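Local coordinates for HpcH/HpaI aldolase (Desulfitobacterium hafniense, PDB 3QZ6), which belongs to the HpcH/HpaI aldolase/citrate lyase family and folds as a barrel of eight parallel strands with helices around it, at residues E54-H57 with L58-A62. Residues are numbered along the deposited sequence; the frame is centred on the assembly and turned at random.
Sequences EINH and LVSVA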
# COMPACT_ATOMS: atom_id res chain seq x y z
N GLU A 54 -13.14 7.46 6.97
CA GLU A 54 -12.12 6.47 6.59
C GLU A 54 -11.68 5.65 7.79
O GLU A 54 -11.45 4.43 7.69
CB GLU A 54 -10.91 7.15 5.94
CG GLU A 54 -11.19 7.68 4.53
CD GLU A 54 -10.10 8.63 4.04
OE1 GLU A 54 -9.17 8.93 4.82
OE2 GLU A 54 -10.17 9.07 2.88
N ILE A 55 -11.57 6.30 8.94
CA ILE A 55 -11.16 5.61 10.15
C ILE A 55 -12.24 4.63 10.58
O ILE A 55 -11.94 3.50 10.92
CB ILE A 55 -10.79 6.61 11.26
CG1 ILE A 55 -9.48 7.30 10.87
CG2 ILE A 55 -10.64 5.88 12.61
CD1 ILE A 55 -9.11 8.52 11.73
N ASN A 56 -13.50 5.05 10.51
CA ASN A 56 -14.63 4.16 10.79
C ASN A 56 -14.53 2.91 9.91
O ASN A 56 -14.69 1.79 10.39
CB ASN A 56 -15.95 4.91 10.55
CG ASN A 56 -17.18 4.14 11.05
OD1 ASN A 56 -17.15 2.92 11.30
ND2 ASN A 56 -18.28 4.85 11.19
N HIS A 57 -14.27 3.10 8.62
CA HIS A 57 -14.14 1.94 7.72
C HIS A 57 -13.03 0.99 8.16
O HIS A 57 -13.19 -0.24 8.14
CB HIS A 57 -13.93 2.37 6.26
CG HIS A 57 -15.15 2.98 5.64
ND1 HIS A 57 -15.12 3.69 4.46
CD2 HIS A 57 -16.44 3.00 6.05
CE1 HIS A 57 -16.33 4.10 4.16
NE2 HIS A 57 -17.16 3.70 5.11
N LEU A 58 -11.89 1.56 8.55
CA LEU A 58 -10.79 0.74 9.03
C LEU A 58 -11.21 -0.02 10.29
O LEU A 58 -10.98 -1.22 10.42
CB LEU A 58 -9.54 1.60 9.31
CG LEU A 58 -8.86 2.24 8.09
CD1 LEU A 58 -7.92 3.38 8.50
CD2 LEU A 58 -8.11 1.21 7.26
N VAL A 59 -11.83 0.69 11.22
CA VAL A 59 -12.23 0.10 12.50
C VAL A 59 -13.26 -1.01 12.31
O VAL A 59 -13.19 -2.05 12.96
CB VAL A 59 -12.78 1.19 13.45
CG1 VAL A 59 -13.57 0.56 14.60
CG2 VAL A 59 -11.66 2.07 13.96
N SER A 60 -14.21 -0.81 11.40
CA SER A 60 -15.23 -1.82 11.15
C SER A 60 -14.65 -3.18 10.76
O SER A 60 -15.18 -4.23 11.13
CB SER A 60 -16.19 -1.33 10.07
OG SER A 60 -16.97 -0.26 10.59
N VAL A 61 -13.57 -3.15 10.00
CA VAL A 61 -12.89 -4.37 9.61
C VAL A 61 -12.02 -4.88 10.76
O VAL A 61 -11.97 -6.07 11.04
CB VAL A 61 -12.04 -4.17 8.34
CG1 VAL A 61 -11.25 -5.43 8.01
CG2 VAL A 61 -12.95 -3.75 7.14
N ALA A 62 -11.34 -3.96 11.45
CA ALA A 62 -10.42 -4.35 12.53
C ALA A 62 -11.12 -5.00 13.71
O ALA A 62 -10.55 -5.88 14.38
CB ALA A 62 -9.63 -3.14 13.00
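N56 and S60 meet one turn apart on the helix 52-65. The backbone O of N56 takes the N-H of S60 at 2.8 Å. The hydroxyl of S60 reaches back over the same turn. The OG of S60 lies 3.1 Å from N56 O and 3.3 Å from N56 OD1. The torsions bring these groups together. S60 has OG beside its own N (chi1 -70°), turned back toward the preceding turn. In N56 the amide carbon is anti to the backbone N (chi1 -170°), which swings OD1 forward to the serine.

I55 and V59 make the matching pair on the buried side. I55 CG2 and V59 CG2 touch at 4.2 Å, and the side chains cross at a slant. CG2 of V59 also rests 3.4 Å from I55 O, the carbonyl that accepts the V59 N-H at 2.8 Å. L58 N binds E54 O at 3.0 Å. The L58 side chain folds back over that carbonyl, its CG beside E54 O. The bond from V61 N to H57 O is weak, and CG2 of V61 lies near the same oxygen.

The helix thus has two unlike sides. I55 packs on L84 of helix 78-87, V59 and A62 on V69 of strand 68-72, and L58 on I29 of helix 29-35. H57 and S60 are exposed. This is regular i to i+4 alpha-helical bonding with a serine hydroxyl folded back on the turn before it, in an amphipathic helix that links strands 40-44 and 68-72 as the beta-alpha-beta crossover of a TIM barrel.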